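Local coordinates for protein oxidase/hydroxylase (Streptomyces hygroscopicus subsp. hygroscopicus, PDB 4XCB) that probably acts as a metal- and 2-oxoglutarate-dependent oxygenase in orthosomycin biosynthesis, and binds nickel, 2-oxoglutarate and hygromycin B in a double-stranded beta-helix, at residues V143-Q149 against F194-V200; D16-F20 against Y158-K164; P137-A141 against G226-F232. All coordinates share one frame; numbering follows the deposited sequence. Where two conformers were deposited one is given.

Contact 1 of 3, residues V143-Q149 against F194-V200; sequences VYLSDIQ and FVRSGDV. With AKG (2-oxoglutaric acid), chain F.
Over one face of the Tyr144 ring sits the CG2 methyl of Val195, 3.7 Å from the ring centroid, a CH-pi contact. At the edge, in the ring plane, lies O3 of 2-oxoglutarate, which takes a 2.6 Å hydrogen bond from Tyr144 OH. Tyrosine suits the place, its flat side packing on a branched aliphatic residue while its hydroxyl reaches the co-substrate carboxylate. Gln149 O lies over one face of the Phe194 ring, toward its rim. The Arg196 guanidinium has the Gln149 amide stacked on one face, planes 10° apart, and the Asp147 carboxylate at its edge. NH1 of Arg196 makes a 3.1 Å salt bridge to OD1 of Asp147, in the guanidinium plane but from above the carboxylate. OD2 of Asp147 receives a nearly straight 2.8 Å bond from Ser197 N. A bend at chi2 (-67°) turns the Gln149 amide over the guanidinium, and NE2 gives a weak bond to Val195 O. Ile148 and Val195 form an antiparallel hydrogen-bonded pair. Gly198, in the type II turn 196-199, donates to Tyr144 O at 2.8 Å; at its positive phi a beta carbon would be jammed against the preceding carbonyl oxygen. The contact continues the pairing of strands 139-144 and 200-204: Leu145 packs on helix 29-40, Val143 and Val200 on Leu74 of helix 72-82, and Tyr144 and Ile148 touch Arg220 of strand 220-229.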
loop_
_atom_site.group_PDB
_atom_site.type_symbol
_atom_site.label_atom_id
_atom_site.label_comp_id
_atom_site.label_asym_id
_atom_site.label_seq_id
_atom_site.Cartn_x
_atom_site.Cartn_y
_atom_site.Cartn_z
ATOM N N VAL A 143 17.407 -8.097 24.163
ATOM C CA VAL A 143 17.340 -8.772 25.443
ATOM C C VAL A 143 17.990 -7.888 26.508
ATOM O O VAL A 143 19.221 -7.742 26.570
ATOM C CB VAL A 143 18.047 -10.147 25.397
ATOM C CG1 VAL A 143 17.885 -10.844 26.753
ATOM C CG2 VAL A 143 17.510 -10.998 24.241
ATOM N N TYR A 144 17.165 -7.286 27.354
ATOM C CA TYR A 144 17.706 -6.395 28.368
ATOM C C TYR A 144 18.225 -7.180 29.555
ATOM O O TYR A 144 17.595 -8.140 30.006
ATOM C CB TYR A 144 16.653 -5.381 28.811
ATOM C CG TYR A 144 16.380 -4.326 27.770
ATOM C CD1 TYR A 144 15.346 -4.484 26.851
ATOM C CD2 TYR A 144 17.183 -3.189 27.678
ATOM C CE1 TYR A 144 15.100 -3.523 25.883
ATOM C CE2 TYR A 144 16.945 -2.221 26.702
ATOM C CZ TYR A 144 15.904 -2.396 25.814
ATOM O OH TYR A 144 15.660 -1.432 24.853
ATOM N N LEU A 145 19.384 -6.772 30.050
ATOM C CA LEU A 145 20.042 -7.481 31.135
ATOM C C LEU A 145 20.207 -6.561 32.328
ATOM O O LEU A 145 21.000 -6.838 33.226
ATOM C CB LEU A 145 21.408 -8.010 30.692
ATOM C CG LEU A 145 21.431 -8.997 29.523
ATOM C CD1 LEU A 145 22.863 -9.428 29.196
ATOM C CD2 LEU A 145 20.545 -10.193 29.819
ATOM N N SER A 146 19.471 -5.449 32.322
ATOM C CA SER A 146 19.380 -4.587 33.496
ATOM C C SER A 146 18.017 -3.907 33.505
ATOM O O SER A 146 17.324 -3.889 32.491
ATOM C CB SER A 146 20.508 -3.554 33.520
ATOM O OG SER A 146 20.456 -2.673 32.411
ATOM N N ASP A 147 17.634 -3.371 34.658
ATOM C CA ASP A 147 16.364 -2.678 34.799
ATOM C C ASP A 147 16.494 -1.250 34.312
ATOM O O ASP A 147 17.459 -0.556 34.643
ATOM C CB ASP A 147 15.896 -2.665 36.251
ATOM C CG ASP A 147 15.489 -4.030 36.757
ATOM O OD1 ASP A 147 15.264 -4.142 37.982
ATOM O OD2 ASP A 147 15.385 -4.986 35.962
ATOM N N ILE A 148 15.513 -0.815 33.531
ATOM C CA ILE A 148 15.470 0.543 33.024
ATOM C C ILE A 148 14.062 1.066 33.317
ATOM O O ILE A 148 13.105 0.774 32.596
ATOM C CB ILE A 148 15.814 0.596 31.510
ATOM C CG1 ILE A 148 17.160 -0.085 31.241
ATOM C CG2 ILE A 148 15.839 2.037 31.038
ATOM C CD1 ILE A 148 17.490 -0.254 29.762
ATOM N N GLN A 149 13.920 1.812 34.411
ATOM C CA GLN A 149 12.586 2.119 34.917
ATOM C C GLN A 149 12.270 3.616 34.961
ATOM O O GLN A 149 11.211 4.021 35.432
ATOM C CB GLN A 149 12.415 1.510 36.311
ATOM C CG GLN A 149 12.295 -0.008 36.302
ATOM C CD GLN A 149 11.012 -0.492 35.650
ATOM O OE1 GLN A 149 9.923 -0.294 36.184
ATOM N NE2 GLN A 149 11.138 -1.129 34.489
ATOM N N PHE A 194 9.734 1.373 29.429
ATOM C CA PHE A 194 10.489 0.891 30.575
ATOM C C PHE A 194 10.516 -0.624 30.578
ATOM O O PHE A 194 9.556 -1.269 30.170
ATOM C CB PHE A 194 9.886 1.453 31.861
ATOM C CG PHE A 194 9.759 2.941 31.834
ATOM C CD1 PHE A 194 10.867 3.727 31.566
ATOM C CD2 PHE A 194 8.534 3.550 32.010
ATOM C CE1 PHE A 194 10.771 5.100 31.511
ATOM C CE2 PHE A 194 8.423 4.934 31.960
ATOM C CZ PHE A 194 9.542 5.709 31.707
ATOM N N VAL A 195 11.644 -1.198 30.984
ATOM C CA VAL A 195 11.799 -2.646 30.925
ATOM C C VAL A 195 12.472 -3.192 32.170
ATOM O O VAL A 195 13.132 -2.456 32.903
ATOM C CB VAL A 195 12.632 -3.090 29.680
ATOM C CG1 VAL A 195 11.853 -2.853 28.392
ATOM C CG2 VAL A 195 13.968 -2.372 29.643
ATOM N N ARG A 196 12.311 -4.494 32.387
ATOM C CA ARG A 196 13.001 -5.199 33.462
ATOM C C ARG A 196 14.016 -6.155 32.872
ATOM O O ARG A 196 13.887 -6.556 31.712
ATOM C CB ARG A 196 12.007 -5.958 34.342
ATOM C CG ARG A 196 11.091 -5.040 35.123
ATOM C CD ARG A 196 11.828 -4.333 36.250
ATOM N NE ARG A 196 10.872 -3.749 37.187
ATOM C CZ ARG A 196 11.188 -3.181 38.349
ATOM N NH1 ARG A 196 12.453 -3.111 38.744
ATOM N NH2 ARG A 196 10.226 -2.683 39.119
ATOM N N SER A 197 15.041 -6.476 33.655
ATOM C CA SER A 197 16.045 -7.453 33.265
ATOM C C SER A 197 15.351 -8.768 32.905
ATOM O O SER A 197 14.540 -9.276 33.679
ATOM C CB SER A 197 17.062 -7.634 34.407
ATOM O OG SER A 197 18.048 -8.584 34.066
ATOM N N GLY A 198 15.638 -9.294 31.714
ATOM C CA GLY A 198 15.004 -10.522 31.262
ATOM C C GLY A 198 13.860 -10.318 30.283
ATOM O O GLY A 198 13.364 -11.280 29.676
ATOM N N ASP A 199 13.428 -9.070 30.135
ATOM C CA ASP A 199 12.438 -8.716 29.123
ATOM C C ASP A 199 13.055 -8.715 27.730
ATOM O O ASP A 199 14.248 -8.453 27.571
ATOM C CB ASP A 199 11.850 -7.325 29.371
ATOM C CG ASP A 199 11.011 -7.232 30.631
ATOM O OD1 ASP A 199 10.674 -8.275 31.239
ATOM O OD2 ASP A 199 10.657 -6.082 30.992
ATOM N N VAL A 200 12.222 -8.963 26.727
ATOM C CA VAL A 200 12.621 -8.854 25.325
ATOM C C VAL A 200 11.824 -7.718 24.674
ATOM O O VAL A 200 10.606 -7.679 24.795
ATOM C CB VAL A 200 12.361 -10.157 24.571
ATOM C CG1 VAL A 200 12.607 -9.976 23.081
ATOM C CG2 VAL A 200 13.256 -11.280 25.119
HETATM C C1 AKG F . 20.188 -0.085 18.807
HETATM O O1 AKG F . 20.041 0.162 17.569
HETATM O O2 AKG F . 21.201 -0.724 19.224
HETATM C C2 AKG F . 19.146 0.380 19.788
HETATM O O5 AKG F . 18.135 0.884 19.334
HETATM C C3 AKG F . 19.396 0.251 21.282
HETATM C C4 AKG F . 18.134 0.265 22.112
HETATM C C5 AKG F . 18.487 0.417 23.584
HETATM O O3 AKG F . 17.584 0.314 24.460
HETATM O O4 AKG F . 19.682 0.644 23.915
HETATM O O HOH W 1 8.896 -2.300 32.969
#

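Contact 2 of 3, residues D16-F20 against Y158-K164; sequences DTTGF and YVQGSHK
His163 lays one face of its imidazole against Thr18 and Gly19 at the C-terminal end of helix 9-18, joining that N-terminal helix to the turn that follows strand 156-159 of the double-stranded beta-helix. The ring is sandwiched: over this face run the carbonyl carbon of Thr18 and the backbone of Gly19, whose CA forms a CH-pi contact 3.8 Å from the ring centroid, while CG of its own neighbour Lys164 sits over the opposite face. A chi1 of 62°, with CG between the backbone N and the carbonyl carbon, turns the imidazole to the helix end. His163 NE2 points out through the ring edge and donates to Asp16 O at 2.9 Å; the acceptor lies in the ring plane, whereas the donor is tilted from the carbonyl plane. Gly19 suits its place: a beta carbon would clash with His163 CG, and at this positive phi would also press on the preceding carbonyl oxygen. Lys164, its chain drawn out straight, crosses Asp16 at about a right angle; Lys164 NZ forms a 2.9 Å salt bridge to Asp16 OD1, approaching from above the carboxylate plane. Asp16 OD2 accepts from Asn166 N of the second subunit, and Lys164 NZ also donates to Lys164 O of that subunit. Phe20, at the start of strand 20-23, puts its ring edge on the face of Tyr158 of strand 156-159, planes at 58°, so the aromatic pair joins the two sheets. CE1 of Phe20 stands over the centre of the Tyr158 ring, 3.6 Å from Tyr158 CZ.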
loop_
_atom_site.group_PDB
_atom_site.type_symbol
_atom_site.label_atom_id
_atom_site.label_comp_id
_atom_site.label_asym_id
_atom_site.label_seq_id
_atom_site.Cartn_x
_atom_site.Cartn_y
_atom_site.Cartn_z
ATOM N N ASP A 16 2.064 -4.473 15.222
ATOM C CA ASP A 16 1.696 -3.847 13.968
ATOM C C ASP A 16 1.491 -2.355 14.175
ATOM O O ASP A 16 1.984 -1.531 13.409
ATOM C CB ASP A 16 0.428 -4.483 13.410
ATOM C CG ASP A 16 -0.146 -3.718 12.237
ATOM O OD1 ASP A 16 0.583 -3.452 11.258
ATOM O OD2 ASP A 16 -1.354 -3.388 12.280
ATOM N N THR A 17 0.757 -2.000 15.225
ATOM C CA THR A 17 0.335 -0.612 15.347
ATOM C C THR A 17 1.403 0.297 15.942
ATOM O O THR A 17 1.380 1.506 15.705
ATOM C CB THR A 17 -0.945 -0.483 16.191
ATOM O OG1 THR A 17 -0.799 -1.196 17.425
ATOM C CG2 THR A 17 -2.137 -1.031 15.417
ATOM N N THR A 18 2.338 -0.263 16.706
ATOM C CA THR A 18 3.335 0.555 17.392
ATOM C C THR A 18 4.769 0.345 16.908
ATOM O O THR A 18 5.653 1.160 17.182
ATOM C CB THR A 18 3.310 0.290 18.913
ATOM O OG1 THR A 18 3.875 -1.005 19.183
ATOM C CG2 THR A 18 1.886 0.358 19.451
ATOM N N GLY A 19 5.002 -0.759 16.201
ATOM C CA GLY A 19 6.321 -1.033 15.653
ATOM C C GLY A 19 7.228 -1.790 16.602
ATOM O O GLY A 19 8.374 -2.033 16.282
ATOM N N PHE A 20 6.725 -2.128 17.780
ATOM C CA PHE A 20 7.526 -2.916 18.700
ATOM C C PHE A 20 6.620 -3.657 19.652
ATOM O O PHE A 20 5.405 -3.462 19.651
ATOM C CB PHE A 20 8.532 -2.040 19.461
ATOM C CG PHE A 20 7.911 -1.122 20.466
ATOM C CD1 PHE A 20 7.278 0.046 20.069
ATOM C CD2 PHE A 20 7.995 -1.410 21.811
ATOM C CE1 PHE A 20 6.726 0.905 21.011
ATOM C CE2 PHE A 20 7.441 -0.557 22.753
ATOM C CZ PHE A 20 6.805 0.597 22.349
ATOM N N TYR A 158 10.840 6.238 21.412
ATOM C CA TYR A 158 10.452 6.089 20.021
ATOM C C TYR A 158 9.462 7.175 19.619
ATOM O O TYR A 158 8.721 7.717 20.457
ATOM C CB TYR A 158 9.826 4.708 19.779
ATOM C CG TYR A 158 8.535 4.542 20.530
ATOM C CD1 TYR A 158 8.539 4.255 21.896
ATOM C CD2 TYR A 158 7.307 4.741 19.907
ATOM C CE1 TYR A 158 7.367 4.140 22.604
ATOM C CE2 TYR A 158 6.123 4.619 20.612
ATOM C CZ TYR A 158 6.164 4.321 21.964
ATOM O OH TYR A 158 5.004 4.199 22.686
ATOM N N VAL A 159 9.441 7.486 18.333
ATOM C CA VAL A 159 8.448 8.421 17.817
ATOM C C VAL A 159 7.211 7.643 17.392
ATOM O O VAL A 159 7.290 6.770 16.530
ATOM C CB VAL A 159 9.030 9.243 16.664
ATOM C CG1 VAL A 159 7.955 10.143 16.013
ATOM C CG2 VAL A 159 10.250 10.028 17.155
ATOM N N GLN A 160 6.062 7.954 17.992
ATOM C CA GLN A 160 4.829 7.217 17.750
ATOM C C GLN A 160 4.502 7.100 16.261
ATOM O O GLN A 160 4.493 8.107 15.550
ATOM C CB GLN A 160 3.679 7.901 18.480
ATOM C CG GLN A 160 2.400 7.132 18.464
ATOM C CD GLN A 160 1.224 7.930 19.000
ATOM O OE1 GLN A 160 0.079 7.703 18.614
ATOM N NE2 GLN A 160 1.502 8.870 19.899
ATOM N N GLY A 161 4.237 5.883 15.797
ATOM C CA GLY A 161 3.839 5.655 14.420
ATOM C C GLY A 161 4.902 5.926 13.364
ATOM O O GLY A 161 4.602 5.917 12.156
ATOM N N SER A 162 6.146 6.137 13.790
ATOM C CA SER A 162 7.202 6.494 12.849
ATOM C C SER A 162 7.566 5.345 11.926
ATOM O O SER A 162 8.214 5.562 10.907
ATOM C CB SER A 162 8.447 6.965 13.589
ATOM O OG SER A 162 8.785 6.055 14.607
ATOM N N HIS A 163 7.160 4.133 12.278
ATOM C CA HIS A 163 7.456 2.969 11.435
ATOM C C HIS A 163 6.570 2.958 10.188
ATOM O O HIS A 163 6.851 2.244 9.207
ATOM C CB HIS A 163 7.293 1.665 12.240
ATOM C CG HIS A 163 5.897 1.438 12.738
ATOM N ND1 HIS A 163 5.169 2.419 13.383
ATOM C CD2 HIS A 163 5.094 0.350 12.682
ATOM C CE1 HIS A 163 3.976 1.942 13.697
ATOM N NE2 HIS A 163 3.909 0.684 13.287
ATOM N N LYS A 164 5.505 3.758 10.198
ATOM C CA LYS A 164 4.634 3.833 9.025
ATOM C C LYS A 164 4.533 5.271 8.501
ATOM O O LYS A 164 3.618 5.599 7.748
ATOM C CB LYS A 164 3.239 3.279 9.339
ATOM C CG LYS A 164 3.226 1.814 9.768
ATOM C CD LYS A 164 1.805 1.296 9.950
ATOM C CE LYS A 164 1.772 -0.187 10.301
ATOM N NZ LYS A 164 0.376 -0.605 10.671
HETATM O O HOH W 2 -0.231 1.499 12.844
HETATM O O HOH W 3 4.737 3.750 17.633
#

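Contact 3 of 3, residues P137-A141 against G226-F232; sequences PYVKA and GYGPTFF. With HY0 (hygromycin b variant), chain G; AKG (2-oxoglutaric acid), chain F.
Val139 and Tyr227 pair across two antiparallel neighbours of the double-stranded beta-helix, strands 139-144 and 220-229. Two backbone hydrogen bonds join them: Tyr227 N donates to Val139 O at 2.8 Å, and Val139 N returns one to Tyr227 O at 3.1 Å. Beside them Lys140 and Gly226 form a non-hydrogen-bonded pair. Glycine fits here, since a beta carbon on Gly226 would press on Tyr138 CE2, and one on Gly228 would clash with Pro137 O.

The polar contacts lie on the Lys140 face. The fully stretched side chain reaches into the pocket, where Lys140 NZ donates to O32 of hygromycin B at 2.9 Å, accompanied by a hydrogen bond with Tyr92 OH and a long, weak ion pair with Glu205. O1 of 2-oxoglutarate is 3.1 Å from the same NZ, so one long amine lies between the bound hygromycin B and 2-oxoglutarate. A methionine here would probably leave O32 of hygromycin B without its donor and the Tyr92 hydroxyl without its amine partner.

Apolar contacts occupy the Val139 and Tyr227 face, where Ala141 CB meets the edge of the Tyr227 ring and helix 72-82 packs on that ring through Leu74, Leu75 and Val78. Beyond the strands, the type I turn 229-232 brings Phe232 back against Pro137; the Phe232 ring carries Pro229 CD over its centre, and its CZ lies 3.6 Å from Pro137 CB.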
loop_
_atom_site.group_PDB
_atom_site.type_symbol
_atom_site.label_atom_id
_atom_site.label_comp_id
_atom_site.label_asym_id
_atom_site.label_seq_id
_atom_site.Cartn_x
_atom_site.Cartn_y
_atom_site.Cartn_z
ATOM N N PRO A 137 11.071 -6.882 7.060
ATOM C CA PRO A 137 12.317 -7.540 6.651
ATOM C C PRO A 137 13.483 -7.386 7.638
ATOM O O PRO A 137 14.442 -8.149 7.511
ATOM C CB PRO A 137 12.637 -6.864 5.318
ATOM C CG PRO A 137 12.045 -5.516 5.441
ATOM C CD PRO A 137 10.792 -5.674 6.265
ATOM N N TYR A 138 13.442 -6.445 8.573
ATOM C CA TYR A 138 14.566 -6.294 9.482
ATOM C C TYR A 138 14.011 -6.052 10.861
ATOM O O TYR A 138 13.447 -4.990 11.113
ATOM C CB TYR A 138 15.480 -5.137 9.056
ATOM C CG TYR A 138 16.908 -5.247 9.543
ATOM C CD1 TYR A 138 17.963 -5.220 8.646
ATOM C CD2 TYR A 138 17.198 -5.399 10.886
ATOM C CE1 TYR A 138 19.271 -5.328 9.074
ATOM C CE2 TYR A 138 18.502 -5.500 11.331
ATOM C CZ TYR A 138 19.535 -5.465 10.423
ATOM O OH TYR A 138 20.851 -5.574 10.841
ATOM N N VAL A 139 14.129 -7.048 11.733
ATOM C CA VAL A 139 13.672 -6.904 13.107
ATOM C C VAL A 139 14.785 -7.282 14.082
ATOM O O VAL A 139 15.717 -8.057 13.756
ATOM C CB VAL A 139 12.414 -7.751 13.382
ATOM C CG1 VAL A 139 11.280 -7.356 12.408
ATOM C CG2 VAL A 139 12.730 -9.209 13.251
ATOM N N LYS A 140 14.706 -6.707 15.275
ATOM C CA LYS A 140 15.653 -6.974 16.330
ATOM C C LYS A 140 14.962 -7.514 17.548
ATOM O O LYS A 140 13.863 -7.079 17.894
ATOM C CB LYS A 140 16.418 -5.715 16.714
ATOM C CG LYS A 140 17.524 -5.353 15.791
ATOM C CD LYS A 140 18.362 -4.261 16.416
ATOM C CE LYS A 140 19.373 -3.746 15.425
ATOM N NZ LYS A 140 19.933 -2.435 15.878
ATOM N N ALA A 141 15.618 -8.452 18.213
ATOM C CA ALA A 141 15.232 -8.822 19.561
ATOM C C ALA A 141 16.251 -8.223 20.508
ATOM O O ALA A 141 17.423 -8.595 20.494
ATOM C CB ALA A 141 15.161 -10.336 19.721
ATOM N N GLY A 226 19.672 -9.335 15.385
ATOM C CA GLY A 226 18.986 -8.787 14.229
ATOM C C GLY A 226 18.720 -9.903 13.251
ATOM O O GLY A 226 19.601 -10.717 12.985
ATOM N N TYR A 227 17.491 -9.948 12.747
ATOM C CA TYR A 227 17.051 -11.017 11.864
ATOM C C TYR A 227 16.412 -10.454 10.624
ATOM O O TYR A 227 15.763 -9.405 10.667
ATOM C CB TYR A 227 16.046 -11.942 12.559
ATOM C CG TYR A 227 16.512 -12.538 13.864
ATOM C CD1 TYR A 227 16.287 -11.874 15.061
ATOM C CD2 TYR A 227 17.181 -13.758 13.901
ATOM C CE1 TYR A 227 16.705 -12.411 16.265
ATOM C CE2 TYR A 227 17.598 -14.306 15.101
ATOM C CZ TYR A 227 17.366 -13.628 16.275
ATOM O OH TYR A 227 17.777 -14.161 17.480
ATOM N N GLY A 228 16.543 -11.171 9.517
ATOM C CA GLY A 228 15.792 -10.839 8.326
ATOM C C GLY A 228 15.792 -12.020 7.385
ATOM O O GLY A 228 16.174 -13.131 7.777
ATOM N N PRO A 229 15.395 -11.787 6.135
ATOM C CA PRO A 229 15.291 -12.883 5.172
ATOM C C PRO A 229 16.636 -13.453 4.766
ATOM O O PRO A 229 17.650 -12.793 4.902
ATOM C CB PRO A 229 14.596 -12.230 3.972
ATOM C CG PRO A 229 13.974 -10.991 4.520
ATOM C CD PRO A 229 14.893 -10.518 5.576
ATOM N N THR A 230 16.630 -14.679 4.266
ATOM C CA THR A 230 17.869 -15.334 3.875
ATOM C C THR A 230 18.632 -14.611 2.778
ATOM O O THR A 230 19.830 -14.850 2.620
ATOM C CB THR A 230 17.613 -16.775 3.400
ATOM O OG1 THR A 230 16.638 -16.777 2.343
ATOM C CG2 THR A 230 17.111 -17.612 4.549
ATOM N N PHE A 231 17.969 -13.737 2.033
ATOM C CA PHE A 231 18.647 -13.021 0.953
ATOM C C PHE A 231 19.194 -11.668 1.407
ATOM O O PHE A 231 19.763 -10.945 0.595
ATOM C CB PHE A 231 17.714 -12.829 -0.254
ATOM C CG PHE A 231 16.373 -12.270 0.094
ATOM C CD1 PHE A 231 15.290 -13.109 0.328
ATOM C CD2 PHE A 231 16.197 -10.906 0.211
ATOM C CE1 PHE A 231 14.056 -12.593 0.658
ATOM C CE2 PHE A 231 14.958 -10.387 0.549
ATOM C CZ PHE A 231 13.894 -11.236 0.778
ATOM N N PHE A 232 19.005 -11.317 2.682
ATOM C CA PHE A 232 19.685 -10.150 3.248
ATOM C C PHE A 232 21.121 -10.514 3.605
ATOM O O PHE A 232 21.381 -11.629 4.062
ATOM C CB PHE A 232 18.973 -9.622 4.505
ATOM C CG PHE A 232 17.878 -8.621 4.222
ATOM C CD1 PHE A 232 17.134 -8.682 3.057
ATOM C CD2 PHE A 232 17.579 -7.639 5.154
ATOM C CE1 PHE A 232 16.120 -7.758 2.818
ATOM C CE2 PHE A 232 16.570 -6.729 4.924
ATOM C CZ PHE A 232 15.844 -6.784 3.769
HETATM C C1 HY0 G . 24.760 5.361 10.594
HETATM C C2 HY0 G . 25.409 6.609 10.038
HETATM C C3 HY0 G . 26.920 6.511 10.186
HETATM C C4 HY0 G . 27.298 6.335 11.657
HETATM C C5 HY0 G . 26.569 5.145 12.285
HETATM C C6 HY0 G . 25.090 5.190 12.057
HETATM N N7 HY0 G . 25.069 6.717 8.671
HETATM O O8 HY0 G . 23.365 5.513 10.469
HETATM N N9 HY0 G . 28.703 6.127 11.743
HETATM C C10 HY0 G . 29.373 7.421 11.649
HETATM O O11 HY0 G . 26.801 5.176 13.677
HETATM C C12 HY0 G . 22.665 2.763 13.516
HETATM C C13 HY0 G . 23.386 4.071 13.335
HETATM O O14 HY0 G . 23.798 4.663 14.542
HETATM C C15 HY0 G . 22.695 4.913 15.368
HETATM C C16 HY0 G . 22.257 3.592 15.920
HETATM C C17 HY0 G . 21.791 2.707 14.693
HETATM O O18 HY0 G . 24.537 3.920 12.508
HETATM C C19 HY0 G . 23.127 5.848 16.495
HETATM O O20 HY0 G . 23.347 7.147 15.940
HETATM O O21 HY0 G . 23.296 2.968 16.578
HETATM O O22 HY0 G . 21.710 1.409 15.112
HETATM C C23 HY0 G . 22.517 0.639 14.200
HETATM C C24 HY0 G . 23.149 -0.489 14.944
HETATM C C25 HY0 G . 23.730 -1.502 13.969
HETATM C C26 HY0 G . 22.694 -1.941 12.954
HETATM C C27 HY0 G . 22.188 -0.729 12.248
HETATM O O28 HY0 G . 21.646 0.147 13.210
HETATM O O29 HY0 G . 23.528 1.560 13.606
HETATM O O30 HY0 G . 24.230 -0.033 15.764
HETATM O O31 HY0 G . 24.241 -2.589 14.705
HETATM O O32 HY0 G . 21.606 -2.633 13.571
HETATM C C33 HY0 G . 21.077 -1.101 11.249
HETATM C C34 HY0 G . 20.945 -0.016 10.212
HETATM O O35 HY0 G . 22.004 -0.058 9.278
HETATM N N36 HY0 G . 19.850 -1.180 11.951
HETATM C C1 AKG F . 20.188 -0.085 18.807
HETATM O O1 AKG F . 20.041 0.162 17.569
HETATM O O2 AKG F . 21.201 -0.724 19.224
HETATM C C2 AKG F . 19.146 0.380 19.788
HETATM O O5 AKG F . 18.135 0.884 19.334
HETATM C C3 AKG F . 19.396 0.251 21.282
HETATM C C4 AKG F . 18.134 0.265 22.112
HETATM C C5 AKG F . 18.487 0.417 23.584
HETATM O O3 AKG F . 17.584 0.314 24.460
HETATM O O4 AKG F . 19.682 0.644 23.915
#

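In the fold
Contacts 1 and 3 share strand 139-144: contact 1 takes its far end, contact 3 its start, and they touch where Val200 CG1 lies 4.2 Å from Ala141 CB. Along the chain contact 1 is nested inside the loop closed by contact 3. From these two ends Tyr144 and Lys140 reach opposite ends of 2-oxoglutarate; Lys140 is about 4 Å from the nickel at its nearest atoms, Tyr144 about 8 Å. Contact 2 touches neither, its nearest atoms about 7 Å from each; it bridges the two sheets, Phe20 opening strand 20-23 of the sheet that holds 139-144 and Tyr158 lying on the other, its side chain about 4 Å from that of the metal ligand His209.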